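PDB 1R5B: eukaryotic peptide chain release factor GTP-binding subunit from Schizosaccharomyces pombe, which serves as the GTP-binding subunit (eRF3) of the translation release factor, a P-loop protein of the elongation factor Tu family. Local coordinates for residues 313-319 with 335-341; 186-192 with 228-234; 38-42 with 443-448. One frame throughout, in Å; residues are numbered along the deposited sequence.

Contact 1: 313-319 with 335-341; sequences LEVTAIY and VRLRVRG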
loop_
_atom_site.group_PDB
_atom_site.type_symbol
_atom_site.label_atom_id
_atom_site.label_comp_id
_atom_site.label_asym_id
_atom_site.label_seq_id
_atom_site.Cartn_x
_atom_site.Cartn_y
_atom_site.Cartn_z
ATOM N N LEU A 313 9.842 -12.848 20.966
ATOM C CA LEU A 313 8.645 -13.603 21.355
ATOM C C LEU A 313 8.228 -14.544 20.226
ATOM O O LEU A 313 8.539 -14.308 19.069
ATOM C CB LEU A 313 7.475 -12.661 21.635
ATOM C CG LEU A 313 7.547 -11.693 22.817
ATOM C CD1 LEU A 313 6.410 -10.687 22.700
ATOM C CD2 LEU A 313 7.480 -12.426 24.168
ATOM N N GLU A 314 7.505 -15.603 20.561
ATOM C CA GLU A 314 6.985 -16.508 19.555
ATOM C C GLU A 314 5.492 -16.267 19.336
ATOM O O GLU A 314 4.711 -16.286 20.275
ATOM C CB GLU A 314 7.231 -17.952 19.965
ATOM C CG GLU A 314 7.080 -18.939 18.813
ATOM C CD GLU A 314 7.009 -20.388 19.251
ATOM O OE1 GLU A 314 7.167 -20.682 20.462
ATOM O OE2 GLU A 314 6.792 -21.243 18.366
ATOM N N VAL A 315 5.102 -16.030 18.089
ATOM C CA VAL A 315 3.693 -15.998 17.711
ATOM C C VAL A 315 3.134 -17.431 17.585
ATOM O O VAL A 315 3.473 -18.146 16.650
ATOM C CB VAL A 315 3.520 -15.250 16.377
ATOM C CG1 VAL A 315 2.084 -15.351 15.865
ATOM C CG2 VAL A 315 3.938 -13.794 16.545
ATOM N N THR A 316 2.287 -17.845 18.526
ATOM C CA THR A 316 1.719 -19.203 18.524
ATOM C C THR A 316 0.361 -19.315 17.829
ATOM O O THR A 316 -0.114 -20.427 17.566
ATOM C CB THR A 316 1.592 -19.755 19.970
ATOM O OG1 THR A 316 0.719 -18.923 20.745
ATOM C CG2 THR A 316 2.927 -19.694 20.704
ATOM N N ALA A 317 -0.271 -18.180 17.552
ATOM C CA ALA A 317 -1.541 -18.186 16.833
ATOM C C ALA A 317 -1.885 -16.824 16.249
ATOM O O ALA A 317 -1.520 -15.803 16.809
ATOM C CB ALA A 317 -2.666 -18.670 17.746
ATOM N N ILE A 318 -2.605 -16.843 15.130
ATOM C CA ILE A 318 -3.066 -15.646 14.440
ATOM C C ILE A 318 -4.583 -15.706 14.260
ATOM O O ILE A 318 -5.128 -16.756 13.941
ATOM C CB ILE A 318 -2.392 -15.548 13.046
ATOM C CG1 ILE A 318 -0.868 -15.679 13.170
ATOM C CG2 ILE A 318 -2.765 -14.239 12.352
ATOM C CD1 ILE A 318 -0.162 -15.797 11.840
ATOM N N TYR A 319 -5.248 -14.568 14.442
ATOM C CA TYR A 319 -6.701 -14.463 14.271
ATOM C C TYR A 319 -7.050 -13.182 13.514
ATOM O O TYR A 319 -6.409 -12.150 13.702
ATOM C CB TYR A 319 -7.417 -14.443 15.628
ATOM C CG TYR A 319 -7.179 -15.650 16.513
ATOM C CD1 TYR A 319 -6.148 -15.664 17.451
ATOM C CD2 TYR A 319 -8.010 -16.768 16.438
ATOM C CE1 TYR A 319 -5.942 -16.770 18.284
ATOM C CE2 TYR A 319 -7.810 -17.878 17.264
ATOM C CZ TYR A 319 -6.778 -17.873 18.182
ATOM O OH TYR A 319 -6.579 -18.969 18.983
ATOM N N VAL A 335 -4.736 -8.072 12.557
ATOM C CA VAL A 335 -4.589 -9.375 13.185
ATOM C C VAL A 335 -4.565 -9.292 14.698
ATOM O O VAL A 335 -4.351 -8.233 15.275
ATOM C CB VAL A 335 -3.303 -10.077 12.708
ATOM C CG1 VAL A 335 -3.409 -10.403 11.220
ATOM C CG2 VAL A 335 -2.058 -9.225 13.002
ATOM N N ARG A 336 -4.800 -10.443 15.317
ATOM C CA ARG A 336 -4.695 -10.630 16.759
ATOM C C ARG A 336 -3.795 -11.841 16.983
ATOM O O ARG A 336 -4.112 -12.950 16.540
ATOM C CB ARG A 336 -6.071 -10.858 17.372
ATOM C CG ARG A 336 -6.966 -9.635 17.295
ATOM C CD ARG A 336 -8.355 -9.912 16.737
ATOM N NE ARG A 336 -9.102 -8.677 16.479
ATOM C CZ ARG A 336 -10.375 -8.458 16.828
ATOM N NH1 ARG A 336 -11.089 -9.389 17.452
ATOM N NH2 ARG A 336 -10.949 -7.293 16.540
ATOM N N LEU A 337 -2.671 -11.608 17.651
ATOM C CA LEU A 337 -1.611 -12.586 17.758
ATOM C C LEU A 337 -1.441 -13.047 19.192
ATOM O O LEU A 337 -1.109 -12.245 20.061
ATOM C CB LEU A 337 -0.307 -11.951 17.303
ATOM C CG LEU A 337 -0.293 -11.230 15.949
ATOM C CD1 LEU A 337 1.111 -10.768 15.663
ATOM C CD2 LEU A 337 -0.794 -12.130 14.822
ATOM N N ARG A 338 -1.669 -14.327 19.462
ATOM C CA ARG A 338 -1.218 -14.875 20.732
ATOM C C ARG A 338 0.296 -15.024 20.675
ATOM O O ARG A 338 0.841 -15.467 19.667
ATOM C CB ARG A 338 -1.868 -16.220 21.057
ATOM C CG ARG A 338 -1.445 -16.748 22.430
ATOM C CD ARG A 338 -2.224 -17.947 22.936
ATOM N NE ARG A 338 -3.632 -17.628 23.159
ATOM C CZ ARG A 338 -4.614 -17.837 22.288
ATOM N NH1 ARG A 338 -4.376 -18.363 21.097
ATOM N NH2 ARG A 338 -5.856 -17.511 22.616
ATOM N N VAL A 339 0.963 -14.650 21.759
ATOM C CA VAL A 339 2.420 -14.714 21.836
ATOM C C VAL A 339 2.884 -15.419 23.101
ATOM O O VAL A 339 2.165 -15.483 24.083
ATOM C CB VAL A 339 3.075 -13.310 21.750
ATOM C CG1 VAL A 339 2.713 -12.645 20.438
ATOM C CG2 VAL A 339 2.671 -12.423 22.923
ATOM N N ARG A 340 4.107 -15.928 23.055
ATOM C CA ARG A 340 4.680 -16.747 24.112
ATOM C C ARG A 340 6.070 -16.227 24.459
ATOM O O ARG A 340 6.838 -15.854 23.560
ATOM C CB ARG A 340 4.771 -18.200 23.636
ATOM C CG ARG A 340 5.396 -19.162 24.626
ATOM C CD ARG A 340 5.713 -20.514 24.027
ATOM N NE ARG A 340 4.652 -21.490 24.279
ATOM C CZ ARG A 340 4.773 -22.592 25.022
ATOM N NH1 ARG A 340 5.918 -22.908 25.628
ATOM N NH2 ARG A 340 3.725 -23.395 25.166
ATOM N N GLY A 341 6.383 -16.226 25.763
ATOM C CA GLY A 341 7.666 -15.746 26.282
ATOM C C GLY A 341 7.515 -14.611 27.290
ATOM O O GLY A 341 6.411 -14.358 27.830
HETATM O O HOH W 1 -2.155 -20.435 20.691
#
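R338 meets Y319 on the face of this antiparallel pair that also carries E314, A317, R336 and R340. The guanidinium comes to the edge of the phenol ring, its plane turned 89° from the ring, and NH1 donates to Y319 OH at 3.1 Å on a nearly straight line (174°). The R338 chain leaves its backbone extended and then bends at chi3 (-64°), which swings the guanidinium round to the phenol; its NE bonds weakly to L285 O. A water joins R338 NH1 to T316 OG1, which itself lies 3.5 Å from R338 CG. E314 and R340 run alongside each other, OE1 of E314 3.9 Å from CD of R340, and their charged atoms are not in contact. On the other face I318 and L337 lie side by side, pointing the same way, CG2 to CD2 3.8 Å, and V315 CG2 lies 4.2 Å from V339 CG1. A beta bulge at T316 shifts the register by one: T316 N bonds R338 O, while R338 N makes a weak bond to A317 O. In this antiparallel beta domain the apolar side is buried, whereas on the polar side the in-plane NH1 bond and the NE bond together would limit rotation of the R338 guanidinium.

Contact 2: 186-192 with 228-234; sequences VVINKMD and YMPVSAY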
loop_
_atom_site.group_PDB
_atom_site.type_symbol
_atom_site.label_atom_id
_atom_site.label_comp_id
_atom_site.label_asym_id
_atom_site.label_seq_id
_atom_site.Cartn_x
_atom_site.Cartn_y
_atom_site.Cartn_z
ATOM N N VAL A 186 -5.754 -10.638 -13.070
ATOM C CA VAL A 186 -6.016 -11.104 -14.419
ATOM C C VAL A 186 -7.198 -10.304 -14.950
ATOM O O VAL A 186 -8.315 -10.412 -14.435
ATOM C CB VAL A 186 -6.362 -12.605 -14.439
ATOM C CG1 VAL A 186 -6.816 -13.040 -15.841
ATOM C CG2 VAL A 186 -5.196 -13.419 -14.000
ATOM N N VAL A 187 -6.942 -9.502 -15.969
ATOM C CA VAL A 187 -7.950 -8.637 -16.559
ATOM C C VAL A 187 -8.488 -9.291 -17.848
ATOM O O VAL A 187 -7.747 -9.535 -18.798
ATOM C CB VAL A 187 -7.340 -7.234 -16.777
ATOM C CG1 VAL A 187 -8.025 -6.484 -17.837
ATOM C CG2 VAL A 187 -7.401 -6.437 -15.460
ATOM N N ILE A 188 -9.770 -9.635 -17.844
ATOM C CA ILE A 188 -10.414 -10.204 -19.009
ATOM C C ILE A 188 -10.901 -9.026 -19.871
ATOM O O ILE A 188 -11.899 -8.382 -19.539
ATOM C CB ILE A 188 -11.607 -11.117 -18.602
ATOM C CG1 ILE A 188 -11.188 -12.223 -17.619
ATOM C CG2 ILE A 188 -12.260 -11.729 -19.844
ATOM C CD1 ILE A 188 -10.168 -13.156 -18.125
ATOM N N ASN A 189 -10.196 -8.760 -20.974
ATOM C CA ASN A 189 -10.410 -7.572 -21.804
ATOM C C ASN A 189 -11.344 -7.853 -22.988
ATOM O O ASN A 189 -11.682 -9.000 -23.256
ATOM C CB ASN A 189 -9.047 -7.079 -22.297
ATOM C CG ASN A 189 -9.092 -5.677 -22.894
ATOM O OD1 ASN A 189 -8.296 -5.341 -23.771
ATOM N ND2 ASN A 189 -10.005 -4.855 -22.411
ATOM N N LYS A 190 -11.767 -6.792 -23.674
ATOM C CA LYS A 190 -12.613 -6.874 -24.867
ATOM C C LYS A 190 -14.008 -7.435 -24.597
ATOM O O LYS A 190 -14.598 -8.083 -25.459
ATOM C CB LYS A 190 -11.927 -7.674 -25.983
ATOM C CG LYS A 190 -10.470 -7.299 -26.230
ATOM C CD LYS A 190 -10.002 -7.859 -27.566
ATOM C CE LYS A 190 -8.690 -7.259 -28.038
ATOM N NZ LYS A 190 -7.985 -8.212 -28.947
ATOM N N MET A 191 -14.552 -7.156 -23.418
ATOM C CA MET A 191 -15.884 -7.637 -23.057
ATOM C C MET A 191 -16.994 -7.007 -23.927
ATOM O O MET A 191 -18.077 -7.572 -24.050
ATOM C CB MET A 191 -16.158 -7.382 -21.567
ATOM C CG MET A 191 -15.267 -8.179 -20.602
ATOM S SD MET A 191 -15.439 -9.979 -20.664
ATOM C CE MET A 191 -17.073 -10.213 -20.365
ATOM N N ASP A 192 -16.703 -5.853 -24.527
ATOM C CA ASP A 192 -17.643 -5.097 -25.347
ATOM C C ASP A 192 -17.811 -5.641 -26.775
ATOM O O ASP A 192 -18.810 -5.349 -27.444
ATOM C CB ASP A 192 -17.162 -3.637 -25.435
ATOM C CG ASP A 192 -15.946 -3.464 -26.366
ATOM O OD1 ASP A 192 -14.828 -3.897 -26.004
ATOM O OD2 ASP A 192 -16.020 -2.909 -27.487
ATOM N N TYR A 228 -9.770 -11.969 -10.703
ATOM C CA TYR A 228 -10.261 -11.810 -12.080
ATOM C C TYR A 228 -11.176 -10.590 -12.160
ATOM O O TYR A 228 -11.948 -10.318 -11.226
ATOM C CB TYR A 228 -11.018 -13.060 -12.530
ATOM C CG TYR A 228 -10.142 -14.282 -12.591
ATOM C CD1 TYR A 228 -10.077 -15.167 -11.518
ATOM C CD2 TYR A 228 -9.356 -14.543 -13.711
ATOM C CE1 TYR A 228 -9.254 -16.280 -11.563
ATOM C CE2 TYR A 228 -8.528 -15.659 -13.765
ATOM C CZ TYR A 228 -8.483 -16.517 -12.688
ATOM O OH TYR A 228 -7.681 -17.620 -12.731
ATOM N N MET A 229 -11.089 -9.856 -13.271
ATOM C CA MET A 229 -11.933 -8.681 -13.493
ATOM C C MET A 229 -12.210 -8.457 -14.965
ATOM O O MET A 229 -11.281 -8.453 -15.771
ATOM C CB MET A 229 -11.262 -7.433 -12.946
ATOM C CG MET A 229 -11.988 -6.888 -11.745
ATOM S SD MET A 229 -11.215 -5.479 -11.052
ATOM C CE MET A 229 -9.654 -6.054 -10.798
ATOM N N PRO A 230 -13.477 -8.256 -15.316
ATOM C CA PRO A 230 -13.834 -7.933 -16.691
ATOM C C PRO A 230 -13.617 -6.451 -16.909
ATOM O O PRO A 230 -13.894 -5.653 -16.001
ATOM C CB PRO A 230 -15.313 -8.285 -16.753
ATOM C CG PRO A 230 -15.804 -8.027 -15.379
ATOM C CD PRO A 230 -14.668 -8.312 -14.451
ATOM N N VAL A 231 -13.057 -6.118 -18.065
ATOM C CA VAL A 231 -12.952 -4.751 -18.545
ATOM C C VAL A 231 -13.096 -4.704 -20.065
ATOM O O VAL A 231 -13.089 -5.730 -20.758
ATOM C CB VAL A 231 -11.595 -4.109 -18.194
ATOM C CG1 VAL A 231 -11.246 -4.300 -16.720
ATOM C CG2 VAL A 231 -10.484 -4.677 -19.060
ATOM N N SER A 232 -13.224 -3.484 -20.568
ATOM C CA SER A 232 -13.033 -3.199 -21.978
ATOM C C SER A 232 -12.183 -1.942 -22.082
ATOM O O SER A 232 -12.628 -0.850 -21.733
ATOM C CB SER A 232 -14.366 -3.005 -22.689
ATOM O OG SER A 232 -14.157 -2.410 -23.955
ATOM N N ALA A 233 -10.961 -2.115 -22.572
ATOM C CA ALA A 233 -9.973 -1.049 -22.646
ATOM C C ALA A 233 -10.316 -0.059 -23.751
ATOM O O ALA A 233 -9.895 1.099 -23.705
ATOM C CB ALA A 233 -8.578 -1.639 -22.876
ATOM N N TYR A 234 -11.068 -0.522 -24.745
ATOM C CA TYR A 234 -11.477 0.325 -25.848
ATOM C C TYR A 234 -12.447 1.371 -25.316
ATOM O O TYR A 234 -12.191 2.563 -25.442
ATOM C CB TYR A 234 -12.112 -0.503 -26.979
ATOM C CG TYR A 234 -12.453 0.310 -28.223
ATOM C CD1 TYR A 234 -11.446 0.815 -29.045
ATOM C CD2 TYR A 234 -13.778 0.587 -28.562
ATOM C CE1 TYR A 234 -11.747 1.570 -30.170
ATOM C CE2 TYR A 234 -14.092 1.340 -29.696
ATOM C CZ TYR A 234 -13.071 1.828 -30.493
ATOM O OH TYR A 234 -13.363 2.571 -31.613
#
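V186, V187 and I188 pair in parallel register with Y228, M229 and P230, the strand axes at 24°, and bonds from M229 N to V186 O, I188 N to M229 O and V231 N to I188 O (the last 2.9 Å) stitch them together. Strand 226-230 is the outermost on this side of the P-loop domain's sheet, reached from 184-189 by a beta-alpha-beta crossover through helix 200-218. V186 lies beside the Y228 ring and points the same way, CG1 3.6 Å from CD2; the phenol's hydroxyl bonds S222. On the face shared with M229, where L59 of helix 56-66 also touches V187, V187 CG1 meets V231 CG2, the two side chains crossing at about a right angle. Beyond the strands M191 CG lies 3.9 Å from P230 CB, while M191 N makes a weak bond to V231 O. S232 OG donates to D192 OD1 at 2.6 Å, arriving from above the carboxylate plane, 62° out of it; T235 OG1 is a second partner of this hydroxyl. D192 turns CG between its backbone N and carbonyl carbon (chi1 74°), which brings OD1 to the serine hydroxyl. N189-K190-M191-D192 matches the NKxD motif, and S232-A233 the SA motif, which in related GTP-binding proteins surround the guanine base. The hydroxyl-carboxylate bond links the two loops, consistent with those paired motifs, on top of the backbone pairing and apolar packing of their strands.

Contact 3: 38-42 with 443-448; sequences MYGKE and QYMGRF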
loop_
_atom_site.group_PDB
_atom_site.type_symbol
_atom_site.label_atom_id
_atom_site.label_comp_id
_atom_site.label_asym_id
_atom_site.label_seq_id
_atom_site.Cartn_x
_atom_site.Cartn_y
_atom_site.Cartn_z
ATOM N N MET A 38 1.149 17.274 2.288
ATOM C CA MET A 38 2.022 16.741 3.344
ATOM C C MET A 38 2.166 15.218 3.122
ATOM O O MET A 38 3.198 14.743 2.646
ATOM C CB MET A 38 1.453 17.073 4.741
ATOM C CG MET A 38 2.046 16.269 5.930
ATOM S SD MET A 38 3.609 16.915 6.571
ATOM C CE MET A 38 3.097 18.454 7.258
ATOM N N TYR A 39 1.118 14.468 3.440
ATOM C CA TYR A 39 1.115 13.024 3.249
ATOM C C TYR A 39 0.788 12.692 1.777
ATOM O O TYR A 39 -0.383 12.601 1.386
ATOM C CB TYR A 39 0.113 12.360 4.211
ATOM C CG TYR A 39 0.169 12.831 5.672
ATOM C CD1 TYR A 39 -0.964 13.372 6.299
ATOM C CD2 TYR A 39 1.337 12.718 6.434
ATOM C CE1 TYR A 39 -0.935 13.787 7.643
ATOM C CE2 TYR A 39 1.374 13.149 7.778
ATOM C CZ TYR A 39 0.228 13.674 8.370
ATOM O OH TYR A 39 0.238 14.073 9.685
ATOM N N GLY A 40 1.829 12.529 0.960
ATOM C CA GLY A 40 1.660 12.247 -0.458
ATOM C C GLY A 40 1.175 10.829 -0.730
ATOM O O GLY A 40 1.289 9.949 0.143
ATOM N N LYS A 41 0.631 10.618 -1.934
ATOM C CA LYS A 41 0.187 9.297 -2.399
ATOM C C LYS A 41 1.282 8.221 -2.384
ATOM O O LYS A 41 2.444 8.495 -2.672
ATOM C CB LYS A 41 -0.375 9.400 -3.821
ATOM C CG LYS A 41 -1.688 10.158 -3.911
ATOM C CD LYS A 41 -2.049 10.497 -5.348
ATOM C CE LYS A 41 -3.174 11.524 -5.415
ATOM N NZ LYS A 41 -4.391 10.970 -6.017
ATOM N N GLU A 42 0.894 6.989 -2.063
ATOM C CA GLU A 42 1.831 5.865 -1.971
ATOM C C GLU A 42 2.338 5.443 -3.350
ATOM O O GLU A 42 1.548 5.186 -4.234
ATOM C CB GLU A 42 1.151 4.676 -1.275
ATOM C CG GLU A 42 1.993 3.402 -1.177
ATOM C CD GLU A 42 1.207 2.196 -0.661
ATOM O OE1 GLU A 42 -0.035 2.275 -0.543
ATOM O OE2 GLU A 42 1.839 1.153 -0.373
ATOM N N GLN A 443 4.678 4.505 5.145
ATOM C CA GLN A 443 3.854 5.669 5.476
ATOM C C GLN A 443 3.376 5.742 6.929
ATOM O O GLN A 443 3.683 6.715 7.612
ATOM C CB GLN A 443 2.663 5.761 4.517
ATOM C CG GLN A 443 3.069 6.159 3.105
ATOM C CD GLN A 443 1.888 6.602 2.256
ATOM O OE1 GLN A 443 0.769 6.128 2.465
ATOM N NE2 GLN A 443 2.132 7.502 1.291
ATOM N N TYR A 444 2.653 4.732 7.408
ATOM C CA TYR A 444 2.095 4.763 8.762
ATOM C C TYR A 444 3.162 4.687 9.847
ATOM O O TYR A 444 2.866 4.974 11.001
ATOM C CB TYR A 444 1.037 3.673 8.972
ATOM C CG TYR A 444 -0.243 3.935 8.181
ATOM C CD1 TYR A 444 -0.343 3.577 6.824
ATOM C CD2 TYR A 444 -1.353 4.552 8.774
ATOM C CE1 TYR A 444 -1.505 3.824 6.088
ATOM C CE2 TYR A 444 -2.531 4.807 8.029
ATOM C CZ TYR A 444 -2.594 4.443 6.695
ATOM O OH TYR A 444 -3.750 4.689 5.969
ATOM N N MET A 445 4.386 4.304 9.489
ATOM C CA MET A 445 5.500 4.307 10.438
ATOM C C MET A 445 6.220 5.665 10.506
ATOM O O MET A 445 7.033 5.893 11.408
ATOM C CB MET A 445 6.513 3.206 10.099
ATOM C CG MET A 445 5.953 1.778 10.127
ATOM S SD MET A 445 4.867 1.409 11.462
ATOM C CE MET A 445 5.966 1.403 12.712
ATOM N N GLY A 446 5.924 6.551 9.557
ATOM C CA GLY A 446 6.499 7.889 9.539
ATOM C C GLY A 446 5.508 9.044 9.634
ATOM O O GLY A 446 5.913 10.187 9.529
ATOM N N ARG A 447 4.226 8.756 9.848
ATOM C CA ARG A 447 3.189 9.788 9.892
ATOM C C ARG A 447 2.753 10.075 11.335
ATOM O O ARG A 447 2.395 9.146 12.047
ATOM C CB ARG A 447 1.988 9.315 9.070
ATOM C CG ARG A 447 0.770 10.213 9.127
ATOM C CD ARG A 447 -0.173 10.042 7.931
ATOM N NE ARG A 447 -1.471 10.694 8.118
ATOM C CZ ARG A 447 -2.446 10.716 7.204
ATOM N NH1 ARG A 447 -2.279 10.133 6.022
ATOM N NH2 ARG A 447 -3.589 11.339 7.466
ATOM N N PHE A 448 2.749 11.350 11.752
ATOM C CA PHE A 448 2.444 11.709 13.151
ATOM C C PHE A 448 1.613 12.991 13.413
ATOM O O PHE A 448 1.627 13.941 12.625
ATOM C CB PHE A 448 3.729 11.744 13.972
ATOM C CG PHE A 448 4.753 12.710 13.481
ATOM C CD1 PHE A 448 4.730 14.034 13.918
ATOM C CD2 PHE A 448 5.783 12.297 12.644
ATOM C CE1 PHE A 448 5.695 14.928 13.505
ATOM C CE2 PHE A 448 6.757 13.195 12.226
ATOM C CZ PHE A 448 6.707 14.514 12.659
#
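Y39 and R447 stack face to face: the guanidinium lies flat on the phenol ring, centres 3.7 Å apart and planes at 8°, a cation-pi contact. R447 CD also sits over the same face, 3.4 Å from the ring centroid, as a CH-pi contact. The arginine reaches this place because CG is anti to the backbone N (chi1 174°) and the chain stays extended to NE, crossing the tyrosine at about a right angle. M38 CG lies against the opposite face, toward the rim. At the ring's edge Y39 OH gives a weak bond to F448 O (3.3 Å). Q443 NE2 makes a separate weak bond to G40 O (2.8 Å), with E42 CB 3.9 Å from that amide nitrogen. Further out, G446 N bonds Q443 O within the short helical turn, and F448 pairs with G460 in the C-terminal beta domain. E42 makes salt bridges to R121 and K269 as the chain enters strand 42-50 of the P-loop domain. The segment before that strand is thus joined to the C-terminal domain by a planar cation-pi stack and weak polar bonds, with M38 O bonded to K461 and Y39 packed on V459 besides.

The three contacts belong to different parts of the chain and none touches another; nearest atoms of contacts 1 and 3 are about 13 Å apart, those of contacts 2 and 3 about 16 Å. Contact 2 is the most buried, joining parallel neighbours of the P-loop domain's sheet. Contact 1 lies inside a separate antiparallel beta domain, with one apolar and one polar, partly exposed face. Both rest on backbone pairing between neighbouring strands, interrupted by a bulge in contact 1. Contact 3, partly buried between domains, joins segments some 400 residues apart through stacking and side-chain to carbonyl bonds. Arginine serves contacts 1 and 3 differently: edge-on as a donor in one, flat on a ring in the other.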